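Local coordinates for protein exopolygalacturonase (Yersinia enterocolitica, PDB 2UVF) that probably trims galacturonic acid residues from the ends of pectic polygalacturonate chains, as an exo-acting family 28 glycoside hydrolase of the periplasm, at residues A[461-466]-A[490-495]. Residues are numbered along the deposited sequence; the frame is centred on the assembly and turned at random. Where two conformers were deposited one is given.
Sequences TDIGLR and LAKQVM
Two amide groups of the 490-495 segment converge on D462 O: K492 N donates over 2.8 Å, in the carbonyl plane and on a lone pair, and Q493 N over 3.1 Å, tilted slightly from that plane. The K492 bond is bent, at 139° about its hydrogen. One residue earlier, T461 O accepts from A491 N at 2.8 Å and is also approached by the CA-H of L490. At the corner, L465 N reaches V494 O at 3.2 Å in a nearly straight bond (167°), which G464 N supplements only weakly.

The register shifts by one at K492, an extra residue between the pairs D462-A491 and I463-Q493, which lets D462 O take both amides; L465 with M495 is the sound parallel pair. I463 and Q493 run side by side; with CG beside its backbone N (chi1 -54°) and an extended chain beyond, Q493 brings OE1 to 3.9 Å from I463 CD1, while its NE2 is held by E540 and P537 O. D462 and K492 also point the same way: OD2 lies 4.1 Å from K492 NZ, too far for a salt bridge but probably still mutually favourable. On the other face, L465 CD2 touches M495 SD at 3.8 Å, and F522 and L524 continue this packing. I463 and G464 bond back to A437 and I438 of the preceding coil. Such stacking of corners between successive coils, with backbone bonds running from coil to coil, is characteristic of the right-handed parallel beta-helix of family 28 glycoside hydrolases.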
loop_
_atom_site.group_PDB
_atom_site.type_symbol
_atom_site.label_atom_id
_atom_site.label_comp_id
_atom_site.label_asym_id
_atom_site.label_seq_id
_atom_site.Cartn_x
_atom_site.Cartn_y
_atom_site.Cartn_z
ATOM N N THR A 461 -1.246 9.454 -10.622
ATOM C CA THR A 461 -1.051 7.990 -10.547
ATOM C C THR A 461 -1.347 7.408 -11.933
ATOM O O THR A 461 -2.078 8.027 -12.690
ATOM C CB THR A 461 -2.010 7.374 -9.489
ATOM O OG1 THR A 461 -2.286 8.356 -8.481
ATOM C CG2 THR A 461 -1.405 6.116 -8.843
ATOM N N ASP A 462 -0.794 6.244 -12.269
ATOM C CA ASP A 462 -1.040 5.650 -13.587
ATOM C C ASP A 462 -2.486 5.146 -13.713
ATOM O O ASP A 462 -3.156 5.373 -14.729
ATOM C CB ASP A 462 -0.052 4.504 -13.889
ATOM C CG ASP A 462 1.338 4.995 -14.240
ATOM O OD1 ASP A 462 1.562 6.216 -14.214
ATOM O OD2 ASP A 462 2.218 4.157 -14.540
ATOM N N ILE A 463 -2.948 4.451 -12.675
ATOM C CA ILE A 463 -4.186 3.699 -12.716
ATOM C C ILE A 463 -4.806 3.789 -11.330
ATOM O O ILE A 463 -4.084 3.801 -10.345
ATOM C CB ILE A 463 -3.931 2.193 -13.194
ATOM C CG1 ILE A 463 -3.374 2.171 -14.626
ATOM C CG2 ILE A 463 -5.203 1.353 -13.128
ATOM C CD1 ILE A 463 -2.765 0.845 -15.099
ATOM N N GLY A 464 -6.134 3.873 -11.251
ATOM C CA GLY A 464 -6.821 3.763 -9.957
ATOM C C GLY A 464 -6.880 2.326 -9.438
ATOM O O GLY A 464 -6.309 1.993 -8.410
ATOM N N LEU A 465 -7.582 1.471 -10.159
ATOM C CA LEU A 465 -7.755 0.100 -9.757
ATOM C C LEU A 465 -7.200 -0.773 -10.863
ATOM O O LEU A 465 -7.650 -0.696 -12.012
ATOM C CB LEU A 465 -9.231 -0.204 -9.466
ATOM C CG LEU A 465 -9.618 -1.634 -9.096
ATOM C CD1 LEU A 465 -8.830 -2.154 -7.908
ATOM C CD2 LEU A 465 -11.128 -1.717 -8.818
ATOM N N ARG A 466 -6.194 -1.580 -10.529
ATOM C CA ARG A 466 -5.515 -2.446 -11.496
ATOM C C ARG A 466 -5.575 -3.905 -11.039
ATOM O O ARG A 466 -5.058 -4.254 -9.989
ATOM C CB ARG A 466 -4.055 -1.987 -11.714
ATOM C CG ARG A 466 -3.151 -2.924 -12.568
ATOM C CD ARG A 466 -3.608 -3.078 -14.027
ATOM N NE ARG A 466 -2.475 -3.235 -14.948
ATOM C CZ ARG A 466 -2.486 -3.970 -16.063
ATOM N NH1 ARG A 466 -3.567 -4.661 -16.405
ATOM N NH2 ARG A 466 -1.399 -4.035 -16.827
ATOM N N LEU A 490 -4.831 11.104 -14.092
ATOM C CA LEU A 490 -4.321 9.753 -14.175
ATOM C C LEU A 490 -3.485 9.633 -15.431
ATOM O O LEU A 490 -3.819 10.234 -16.442
ATOM C CB LEU A 490 -5.463 8.737 -14.178
ATOM C CG LEU A 490 -6.256 8.558 -12.885
ATOM C CD1 LEU A 490 -7.254 7.451 -13.092
ATOM C CD2 LEU A 490 -5.328 8.262 -11.701
ATOM N N ALA A 491 -2.374 8.912 -15.360
ATOM C CA ALA A 491 -1.451 8.862 -16.505
ATOM C C ALA A 491 -1.837 7.802 -17.530
ATOM O O ALA A 491 -1.448 7.909 -18.693
ATOM C CB ALA A 491 0.010 8.684 -16.049
ATOM N N LYS A 492 -2.608 6.790 -17.126
ATOM C CA LYS A 492 -3.001 5.750 -18.085
ATOM C C LYS A 492 -4.497 5.477 -18.131
ATOM O O LYS A 492 -5.171 5.841 -19.098
ATOM C CB LYS A 492 -2.262 4.425 -17.834
ATOM C CG LYS A 492 -0.750 4.445 -17.935
ATOM C CD LYS A 492 -0.250 2.974 -17.865
ATOM C CE LYS A 492 1.279 2.861 -17.796
ATOM N NZ LYS A 492 2.020 3.861 -18.635
ATOM N N GLN A 493 -5.008 4.813 -17.099
ATOM C CA GLN A 493 -6.373 4.311 -17.112
ATOM C C GLN A 493 -7.036 4.418 -15.758
ATOM O O GLN A 493 -6.357 4.488 -14.747
ATOM C CB GLN A 493 -6.344 2.855 -17.523
ATOM C CG GLN A 493 -5.609 2.623 -18.835
ATOM C CD GLN A 493 -5.442 1.170 -19.111
ATOM O OE1 GLN A 493 -4.530 0.531 -18.596
ATOM N NE2 GLN A 493 -6.330 0.628 -19.906
ATOM N N VAL A 494 -8.364 4.407 -15.752
ATOM C CA VAL A 494 -9.166 4.440 -14.534
ATOM C C VAL A 494 -9.210 3.063 -13.848
ATOM O O VAL A 494 -8.915 2.936 -12.654
ATOM C CB VAL A 494 -10.614 4.939 -14.835
ATOM C CG1 VAL A 494 -11.477 4.869 -13.615
ATOM C CG2 VAL A 494 -10.610 6.358 -15.434
ATOM N N MET A 495 -9.618 2.049 -14.602
ATOM C CA MET A 495 -9.662 0.685 -14.103
ATOM C C MET A 495 -9.212 -0.278 -15.194
ATOM O O MET A 495 -9.566 -0.118 -16.361
ATOM C CB MET A 495 -11.058 0.322 -13.580
ATOM C CG MET A 495 -11.172 -1.090 -13.028
ATOM S SD MET A 495 -12.740 -1.444 -12.225
ATOM C CE MET A 495 -13.838 -1.630 -13.640
#